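Local coordinates for uncharacterized protein (Nostoc punctiforme, PDB 2QDR) that is of unknown function but has the double-stranded beta-helix fold of the cupins and is tentatively regarded as a dioxygenase, at residues 222-227 and 279-284; 230-235 and 295-300; 249-254 and 268-273. One frame throughout, in Å; residues are numbered along the deposited sequence.

Interaction 1 (222-227 and 279-284)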
loop_
_atom_site.group_PDB
_atom_site.type_symbol
_atom_site.label_atom_id
_atom_site.label_comp_id
_atom_site.label_asym_id
_atom_site.label_seq_id
_atom_site.Cartn_x
_atom_site.Cartn_y
_atom_site.Cartn_z
ATOM N N LEU A 222 -2.492 -16.920 19.392
ATOM C CA LEU A 222 -1.202 -16.550 18.807
ATOM C C LEU A 222 -0.616 -17.765 18.108
ATOM O O LEU A 222 -0.463 -18.819 18.725
ATOM C CB LEU A 222 -0.217 -16.079 19.878
ATOM C CG LEU A 222 1.188 -15.620 19.431
ATOM C CD1 LEU A 222 1.114 -14.369 18.597
ATOM C CD2 LEU A 222 2.091 -15.383 20.640
ATOM N N ALA A 223 -0.287 -17.611 16.830
ATOM C CA ALA A 223 0.311 -18.673 16.045
ATOM C C ALA A 223 1.744 -18.255 15.832
ATOM O O ALA A 223 1.986 -17.231 15.177
ATOM C CB ALA A 223 -0.385 -18.850 14.721
ATOM N N ILE A 224 2.682 -19.004 16.414
ATOM C CA ILE A 224 4.102 -18.717 16.259
ATOM C C ILE A 224 4.593 -19.627 15.161
ATOM O O ILE A 224 4.403 -20.842 15.238
ATOM C CB ILE A 224 4.922 -18.951 17.532
ATOM C CG1 ILE A 224 4.385 -18.054 18.664
ATOM C CG2 ILE A 224 6.432 -18.702 17.244
ATOM C CD1 ILE A 224 5.117 -18.171 19.976
ATOM N N LEU A 225 5.213 -19.043 14.142
ATOM C CA LEU A 225 5.730 -19.827 13.035
ATOM C C LEU A 225 6.995 -20.554 13.451
ATOM O O LEU A 225 7.600 -20.193 14.462
ATOM C CB LEU A 225 6.049 -18.922 11.839
ATOM C CG LEU A 225 4.869 -18.166 11.221
ATOM C CD1 LEU A 225 5.313 -17.237 10.089
ATOM C CD2 LEU A 225 3.857 -19.140 10.718
ATOM N N PRO A 226 7.397 -21.599 12.696
ATOM C CA PRO A 226 8.653 -22.293 13.012
ATOM C C PRO A 226 9.885 -21.365 12.937
ATOM O O PRO A 226 9.774 -20.225 12.515
ATOM C CB PRO A 226 8.740 -23.365 11.921
ATOM C CG PRO A 226 7.364 -23.573 11.471
ATOM C CD PRO A 226 6.707 -22.240 11.557
ATOM N N HIS A 227 11.043 -21.861 13.348
ATOM C CA HIS A 227 12.302 -21.088 13.363
ATOM C C HIS A 227 12.175 -19.686 14.001
ATOM O O HIS A 227 12.763 -18.722 13.506
ATOM C CB HIS A 227 12.921 -20.932 11.955
ATOM C CG HIS A 227 13.082 -22.214 11.208
ATOM N ND1 HIS A 227 12.963 -22.293 9.838
ATOM C CD2 HIS A 227 13.260 -23.482 11.642
ATOM C CE1 HIS A 227 13.139 -23.543 9.453
ATOM N NE2 HIS A 227 13.319 -24.286 10.529
ATOM N N GLY A 279 4.009 -23.025 17.215
ATOM C CA GLY A 279 2.888 -23.475 18.040
ATOM C C GLY A 279 1.681 -22.558 18.058
ATOM O O GLY A 279 1.713 -21.472 17.483
ATOM N N LEU A 280 0.622 -23.022 18.725
ATOM C CA LEU A 280 -0.631 -22.289 18.879
ATOM C C LEU A 280 -0.809 -22.044 20.369
ATOM O O LEU A 280 -0.653 -22.973 21.166
ATOM C CB LEU A 280 -1.824 -23.062 18.334
ATOM C CG LEU A 280 -3.210 -22.405 18.400
ATOM C CD1 LEU A 280 -3.240 -21.069 17.700
ATOM C CD2 LEU A 280 -4.264 -23.349 17.807
ATOM N N PHE A 281 -1.170 -20.812 20.729
ATOM C CA PHE A 281 -1.311 -20.406 22.117
ATOM C C PHE A 281 -2.515 -19.526 22.410
ATOM O O PHE A 281 -2.745 -18.573 21.695
ATOM C CB PHE A 281 -0.090 -19.566 22.493
ATOM C CG PHE A 281 1.233 -20.248 22.256
ATOM C CD1 PHE A 281 1.894 -20.110 21.038
ATOM C CD2 PHE A 281 1.828 -21.014 23.251
ATOM C CE1 PHE A 281 3.101 -20.739 20.818
ATOM C CE2 PHE A 281 3.036 -21.634 23.031
ATOM C CZ PHE A 281 3.670 -21.494 21.813
ATOM N N PHE A 282 -3.264 -19.843 23.464
ATOM C CA PHE A 282 -4.398 -19.037 23.905
ATOM C C PHE A 282 -3.769 -18.006 24.820
ATOM O O PHE A 282 -3.078 -18.388 25.766
ATOM C CB PHE A 282 -5.424 -19.863 24.671
ATOM C CG PHE A 282 -6.568 -19.062 25.244
ATOM C CD1 PHE A 282 -7.722 -18.845 24.509
ATOM C CD2 PHE A 282 -6.509 -18.560 26.548
ATOM C CE1 PHE A 282 -8.795 -18.122 25.049
ATOM C CE2 PHE A 282 -7.579 -17.842 27.093
ATOM C CZ PHE A 282 -8.719 -17.618 26.339
ATOM N N VAL A 283 -3.972 -16.721 24.539
ATOM C CA VAL A 283 -3.374 -15.650 25.334
ATOM C C VAL A 283 -4.420 -14.648 25.768
ATOM O O VAL A 283 -5.373 -14.395 25.033
ATOM C CB VAL A 283 -2.295 -14.899 24.528
ATOM C CG1 VAL A 283 -1.564 -13.870 25.407
ATOM C CG2 VAL A 283 -1.307 -15.882 23.937
ATOM N N ARG A 284 -4.215 -14.059 26.942
ATOM C CA ARG A 284 -5.125 -13.070 27.476
ATOM C C ARG A 284 -4.279 -11.981 28.178
ATOM O O ARG A 284 -3.476 -12.295 29.048
ATOM C CB ARG A 284 -6.134 -13.803 28.357
ATOM C CG ARG A 284 -7.329 -13.005 28.706
ATOM C CD ARG A 284 -8.545 -13.860 29.042
ATOM N NE ARG A 284 -8.476 -14.599 30.299
ATOM C CZ ARG A 284 -9.033 -14.241 31.459
ATOM N NH1 ARG A 284 -9.733 -13.120 31.597
ATOM N NH2 ARG A 284 -8.905 -15.028 32.514
#
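L222 with F281 and I224 with G279 form the hydrogen-bonded pairs where the end of strand 218-224 meets the start of strand 279-285, antiparallel, with the short axes 4.8 Å apart and their directions at 155°. Each pair closes both of its backbone bonds, from L222 N to F281 O at 2.8 Å and from I224 N to G279 O at 2.9 Å, with the return bonds F281 N to L222 O and G279 N to I224 O. A223 and L280, the non-hydrogen-bonded pair between them, put their side chains on the face opposite to L222, I224 and F281, against W194 and against P226 and H227 of the second subunit. On the face with I224 and F281, I224 slants across the ring, with I224 CD1 3.4 Å from F281 CE1 and I224 CG1 just behind. The I224 chain is extended at its end (chi2 -179°), which carries CD1 to the ring. L222 O lies at the edge of that ring, 3.5 Å from F281 CD1. G279 has no CB to crowd F281 CZ, so the ring can lean back over its own strand. Beyond it, L222 CB touches V283 CG2 at 4.2 Å. The ladder joins two inner strands of a seven-stranded antiparallel sheet, part of the cupin double-stranded beta-helix.

Interaction 2 (230-235 and 295-300)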
loop_
_atom_site.group_PDB
_atom_site.type_symbol
_atom_site.label_atom_id
_atom_site.label_comp_id
_atom_site.label_asym_id
_atom_site.label_seq_id
_atom_site.Cartn_x
_atom_site.Cartn_y
_atom_site.Cartn_z
ATOM N N ASN A 230 12.819 -14.494 19.309
ATOM C CA ASN A 230 12.590 -13.049 19.618
ATOM C C ASN A 230 13.878 -12.273 19.972
ATOM O O ASN A 230 13.810 -11.072 20.202
ATOM C CB ASN A 230 11.490 -12.828 20.680
ATOM C CG ASN A 230 11.866 -13.339 22.044
ATOM O OD1 ASN A 230 13.002 -13.753 22.304
ATOM N ND2 ASN A 230 10.902 -13.337 22.933
ATOM N N LYS A 231 14.990 -12.988 20.159
ATOM C CA LYS A 231 16.342 -12.420 20.386
ATOM C C LYS A 231 16.663 -11.834 21.746
ATOM O O LYS A 231 17.767 -12.058 22.228
ATOM C CB LYS A 231 16.681 -11.397 19.253
ATOM C CG LYS A 231 16.673 -12.078 17.872
ATOM C CD LYS A 231 16.323 -11.155 16.715
ATOM C CE LYS A 231 16.018 -11.992 15.456
ATOM N NZ LYS A 231 15.473 -11.183 14.340
ATOM N N TYR A 232 15.724 -11.123 22.377
ATOM C CA TYR A 232 15.984 -10.471 23.653
ATOM C C TYR A 232 14.955 -10.830 24.714
ATOM O O TYR A 232 14.001 -11.550 24.450
ATOM C CB TYR A 232 15.946 -8.960 23.416
ATOM C CG TYR A 232 16.476 -8.529 22.062
ATOM C CD1 TYR A 232 17.828 -8.625 21.750
ATOM C CD2 TYR A 232 15.613 -8.011 21.092
ATOM C CE1 TYR A 232 18.304 -8.238 20.498
ATOM C CE2 TYR A 232 16.083 -7.616 19.844
ATOM C CZ TYR A 232 17.425 -7.727 19.553
ATOM O OH TYR A 232 17.888 -7.326 18.314
ATOM N N GLN A 233 15.165 -10.330 25.927
ATOM C CA GLN A 233 14.222 -10.535 27.013
ATOM C C GLN A 233 13.160 -9.463 26.822
ATOM O O GLN A 233 13.349 -8.553 26.007
ATOM C CB GLN A 233 14.866 -10.404 28.391
ATOM C CG GLN A 233 16.019 -11.367 28.623
ATOM C CD GLN A 233 16.600 -11.282 30.025
ATOM O OE1 GLN A 233 15.878 -11.187 31.019
ATOM N NE2 GLN A 233 17.916 -11.369 30.109
HETATM N N MSE A 234 12.054 -9.565 27.558
HETATM C CA MSE A 234 10.966 -8.585 27.463
HETATM C C MSE A 234 10.391 -8.141 28.804
HETATM O O MSE A 234 9.866 -8.947 29.566
HETATM C CB MSE A 234 9.809 -9.138 26.648
HETATM C CG MSE A 234 10.108 -9.379 25.189
HETATM SE SE MSE A 234 8.498 -10.184 24.429
HETATM C CE MSE A 234 9.121 -10.684 22.826
ATOM N N ILE A 235 10.476 -6.844 29.061
ATOM C CA ILE A 235 9.919 -6.258 30.260
ATOM C C ILE A 235 8.458 -6.010 29.855
ATOM O O ILE A 235 8.181 -5.283 28.893
ATOM C CB ILE A 235 10.668 -4.999 30.693
ATOM C CG1 ILE A 235 12.142 -5.341 30.956
ATOM C CG2 ILE A 235 9.984 -4.390 31.928
ATOM C CD1 ILE A 235 13.047 -4.158 31.135
ATOM N N VAL A 295 5.965 -2.847 25.400
ATOM C CA VAL A 295 6.685 -4.131 25.388
ATOM C C VAL A 295 8.102 -3.672 25.134
ATOM O O VAL A 295 8.420 -3.214 24.037
ATOM C CB VAL A 295 6.189 -5.117 24.329
ATOM C CG1 VAL A 295 6.927 -6.465 24.436
ATOM C CG2 VAL A 295 4.692 -5.345 24.486
ATOM N N LEU A 296 8.946 -3.789 26.156
ATOM C CA LEU A 296 10.319 -3.303 26.111
ATOM C C LEU A 296 11.343 -4.413 25.960
ATOM O O LEU A 296 11.505 -5.224 26.872
ATOM C CB LEU A 296 10.603 -2.551 27.423
ATOM C CG LEU A 296 9.529 -1.584 27.933
ATOM C CD1 LEU A 296 9.936 -0.972 29.274
ATOM C CD2 LEU A 296 9.262 -0.521 26.909
ATOM N N SER A 297 12.021 -4.467 24.815
ATOM C CA SER A 297 13.067 -5.473 24.607
ATOM C C SER A 297 14.256 -5.131 25.507
ATOM O O SER A 297 14.666 -3.975 25.582
ATOM C CB SER A 297 13.482 -5.584 23.147
ATOM O OG SER A 297 12.421 -6.148 22.395
ATOM N N TYR A 298 14.779 -6.153 26.183
ATOM C CA TYR A 298 15.877 -6.032 27.145
ATOM C C TYR A 298 16.968 -7.082 26.885
ATOM O O TYR A 298 16.656 -8.246 26.644
ATOM C CB TYR A 298 15.256 -6.146 28.547
ATOM C CG TYR A 298 16.201 -6.178 29.720
ATOM C CD1 TYR A 298 17.075 -5.126 29.961
ATOM C CD2 TYR A 298 16.124 -7.203 30.678
ATOM C CE1 TYR A 298 17.920 -5.137 31.080
ATOM C CE2 TYR A 298 16.956 -7.213 31.806
ATOM C CZ TYR A 298 17.849 -6.177 32.001
ATOM O OH TYR A 298 18.693 -6.192 33.088
ATOM N N ALA A 299 18.236 -6.660 26.915
ATOM C CA ALA A 299 19.377 -7.566 26.672
ATOM C C ALA A 299 20.624 -7.081 27.433
ATOM O O ALA A 299 21.514 -6.466 26.855
ATOM C CB ALA A 299 19.648 -7.689 25.192
ATOM N N PRO A 300 20.687 -7.357 28.750
ATOM C CA PRO A 300 21.829 -6.913 29.557
ATOM C C PRO A 300 23.151 -7.649 29.273
ATOM O O PRO A 300 23.134 -8.830 28.917
ATOM C CB PRO A 300 21.369 -7.214 30.986
ATOM C CG PRO A 300 20.398 -8.312 30.850
ATOM C CD PRO A 300 19.694 -8.091 29.568
#
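Q233 to I235 run antiparallel to L296 to Y298, with the two short strand axes 4.4 Å apart at their closest and their directions 138° apart. This is an antiparallel beta ladder that adds the last strand of the chain, 296-298, to a cupin-type sheet. Q233 with Y298 and I235 with L296 are its hydrogen-bonded pairs, and M234 with S297 is the non-hydrogen-bonded pair between them. Q233 N gives to Y298 O at 2.7 Å, and Y298 N returns a bond to Q233 O. I235 and L296 exchange the other two bonds and touch through their CB atoms.

Q233 and Y298, on the same face as I235, lie side by side and point the same way, the amide turned 65° from the ring. I235 slants across Y298, its CD1 3.9 Å from Y298 CB. Y298 CG stands anti to the backbone N (chi1 175°), and the ring extends toward the third subunit, where OH bonds to Q128 N and the ring meets W127 edge-to-face.

On the other face, the selenium of M234, a selenomethionine, touches V295 CG1 at 4.0 Å. Farther along, the ring of Y232 rests against S297 and A299, with Y232 CD2 3.8 Å from S297 CB and Y232 CD1 near A299 CB, while K231 CB covers one of its faces. S297 OG is bonded to Q201 NE2. P300 CD sits over the centre of one face of the Y298 ring, 3.5 Å above the plane, and also lies 3.8 Å from Q233 NE2.

Interaction 3 (249-254 and 268-273)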
loop_
_atom_site.group_PDB
_atom_site.type_symbol
_atom_site.label_atom_id
_atom_site.label_comp_id
_atom_site.label_asym_id
_atom_site.label_seq_id
_atom_site.Cartn_x
_atom_site.Cartn_y
_atom_site.Cartn_z
ATOM N N CYS A 249 7.355 -23.811 22.846
ATOM C CA CYS A 249 8.128 -22.578 22.879
ATOM C C CYS A 249 9.030 -22.558 24.102
ATOM O O CYS A 249 8.555 -22.606 25.237
ATOM C CB CYS A 249 7.261 -21.333 22.863
ATOM S SG CYS A 249 8.292 -19.853 22.819
ATOM N N ASP A 250 10.337 -22.550 23.849
ATOM C CA ASP A 250 11.329 -22.490 24.905
ATOM C C ASP A 250 11.364 -21.046 25.325
ATOM O O ASP A 250 11.425 -20.180 24.471
ATOM C CB ASP A 250 12.729 -22.922 24.445
ATOM C CG ASP A 250 12.793 -24.373 24.010
ATOM O OD1 ASP A 250 11.932 -25.167 24.410
ATOM O OD2 ASP A 250 13.731 -24.738 23.287
ATOM N N VAL A 251 11.242 -20.795 26.621
ATOM C CA VAL A 251 11.318 -19.446 27.166
ATOM C C VAL A 251 12.346 -19.602 28.298
ATOM O O VAL A 251 12.043 -20.098 29.382
ATOM C CB VAL A 251 9.930 -18.843 27.531
ATOM C CG1 VAL A 251 9.056 -19.814 28.333
ATOM C CG2 VAL A 251 10.113 -17.514 28.249
ATOM N N GLY A 252 13.590 -19.237 27.988
ATOM C CA GLY A 252 14.694 -19.372 28.914
ATOM C C GLY A 252 15.043 -20.838 28.827
ATOM O O GLY A 252 15.108 -21.386 27.735
ATOM N N ASP A 253 15.224 -21.476 29.975
ATOM C CA ASP A 253 15.539 -22.918 30.018
ATOM C C ASP A 253 14.274 -23.788 30.293
ATOM O O ASP A 253 14.405 -24.987 30.518
ATOM C CB ASP A 253 16.721 -23.221 30.978
ATOM C CG ASP A 253 16.504 -22.699 32.389
ATOM O OD1 ASP A 253 15.577 -21.874 32.598
ATOM O OD2 ASP A 253 17.288 -23.091 33.285
ATOM N N TYR A 254 13.075 -23.190 30.236
ATOM C CA TYR A 254 11.810 -23.896 30.423
ATOM C C TYR A 254 11.204 -24.088 29.051
ATOM O O TYR A 254 11.238 -23.166 28.239
ATOM C CB TYR A 254 10.830 -23.096 31.286
ATOM C CG TYR A 254 9.552 -23.844 31.642
ATOM C CD1 TYR A 254 8.430 -23.825 30.806
ATOM C CD2 TYR A 254 9.464 -24.564 32.831
ATOM C CE1 TYR A 254 7.256 -24.518 31.157
ATOM C CE2 TYR A 254 8.309 -25.265 33.179
ATOM C CZ TYR A 254 7.214 -25.236 32.349
ATOM O OH TYR A 254 6.091 -25.933 32.722
ATOM N N SER A 268 6.983 -8.097 34.762
ATOM C CA SER A 268 7.760 -9.328 34.767
ATOM C C SER A 268 8.778 -9.189 33.649
ATOM O O SER A 268 8.541 -8.469 32.689
ATOM C CB SER A 268 6.887 -10.546 34.499
ATOM O OG SER A 268 5.876 -10.683 35.465
ATOM N N THR A 269 9.901 -9.875 33.776
ATOM C CA THR A 269 10.965 -9.823 32.777
ATOM C C THR A 269 11.050 -11.198 32.124
ATOM O O THR A 269 11.718 -12.100 32.638
ATOM C CB THR A 269 12.287 -9.393 33.417
ATOM O OG1 THR A 269 12.097 -8.130 34.062
ATOM C CG2 THR A 269 13.396 -9.276 32.359
ATOM N N LEU A 270 10.362 -11.352 30.996
ATOM C CA LEU A 270 10.320 -12.637 30.295
ATOM C C LEU A 270 11.596 -12.962 29.529
ATOM O O LEU A 270 12.069 -12.126 28.756
ATOM C CB LEU A 270 9.112 -12.727 29.342
ATOM C CG LEU A 270 7.765 -13.053 30.015
ATOM C CD1 LEU A 270 7.679 -14.535 30.442
ATOM C CD2 LEU A 270 7.441 -12.137 31.215
ATOM N N PRO A 271 12.157 -14.178 29.733
ATOM C CA PRO A 271 13.362 -14.556 28.989
ATOM C C PRO A 271 13.153 -14.678 27.485
ATOM O O PRO A 271 12.041 -14.537 26.991
ATOM C CB PRO A 271 13.704 -15.948 29.550
ATOM C CG PRO A 271 12.991 -16.049 30.850
ATOM C CD PRO A 271 11.761 -15.242 30.685
ATOM N N ARG A 272 14.237 -14.959 26.780
ATOM C CA ARG A 272 14.222 -15.108 25.339
ATOM C C ARG A 272 13.333 -16.281 24.947
ATOM O O ARG A 272 13.342 -17.298 25.625
ATOM C CB ARG A 272 15.646 -15.348 24.874
ATOM C CG ARG A 272 15.900 -15.387 23.389
ATOM C CD ARG A 272 17.395 -15.634 23.158
ATOM N NE ARG A 272 17.804 -15.343 21.793
ATOM C CZ ARG A 272 19.048 -15.422 21.308
ATOM N NH1 ARG A 272 20.074 -15.816 22.057
ATOM N NH2 ARG A 272 19.272 -15.108 20.041
ATOM N N HIS A 273 12.562 -16.112 23.874
ATOM C CA HIS A 273 11.654 -17.124 23.343
ATOM C C HIS A 273 12.230 -17.744 22.092
ATOM O O HIS A 273 12.578 -17.018 21.157
ATOM C CB HIS A 273 10.316 -16.527 22.953
ATOM C CG HIS A 273 9.455 -16.113 24.104
ATOM N ND1 HIS A 273 9.787 -15.093 24.972
ATOM C CD2 HIS A 273 8.214 -16.521 24.461
ATOM C CE1 HIS A 273 8.811 -14.929 25.850
ATOM N NE2 HIS A 273 7.841 -15.777 25.555
#
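The imidazole of H273 takes V251 over one face and C249 at its edge. V251 CG2 makes a CH-pi contact 4.0 Å from the H273 ring centroid and 18° off the normal, somewhat toward the rim. C249 SG stands near the ring plane, 3.7 Å from H273 CD2, a sulfur-aromatic contact at the edge. V251 and H273 point the same way from their backbones as an antiparallel non-hydrogen-bonded pair. The same V251 methyl that meets the ring also touches P271 CD at 3.7 Å. Without its imidazole, as with an alanine here, V251 CG2 and C249 SG would probably lose the ring they pack on, leaving a gap beside them. An unidentified ligand is modelled against H273 NE2, too close for the link to be taken at face value, so its role is doubtful.

Beside this cluster the backbones are joined by one hydrogen bond, G252 N to R272 O at 3.1 Å. D250 O and R272 O also take CA-H contacts, from H273 CA and V251 CA respectively. G252 lies in a type II' beta turn from V251 to Y254 at the tip of a hairpin, where V251 N bonds to Y254 O at 2.9 Å and the return bond from Y254 N to V251 O is weak. Its backbone has positive phi, and a CB there would probably come close to P271 CB, whereas its CA packs on that atom at 3.6 Å. The acidic end of D250 turns to R255, and R272 NE to D229.

Strand 268-275 is interrupted at P271 and R272, just where this contact forms. It pairs with strand 248-251 and also with strands 228-229 and 233-236, while F55 of strand 54-57 packs against V251 and L270.

All three contacts lie on the same side of the chain's centre. Interactions 2 and 3, about 10 Å apart between centres, belong to one antiparallel sheet, in which strands 233-236 and 268-275 are neighbours: M234 N probably bonds to L270 O at 2.8 Å. Interaction 1 belongs to the other, seven-stranded sheet. Its centre is about 14 Å from that of interaction 3, which it meets where F281 CZ packs on C249 CB, and about 18 Å from that of interaction 2. Along the chain, both segments of interaction 3 fall between those of interaction 1 and of interaction 2, whose own segments alternate. This interleaving draws sequence-distant strands into one cupin-like unit.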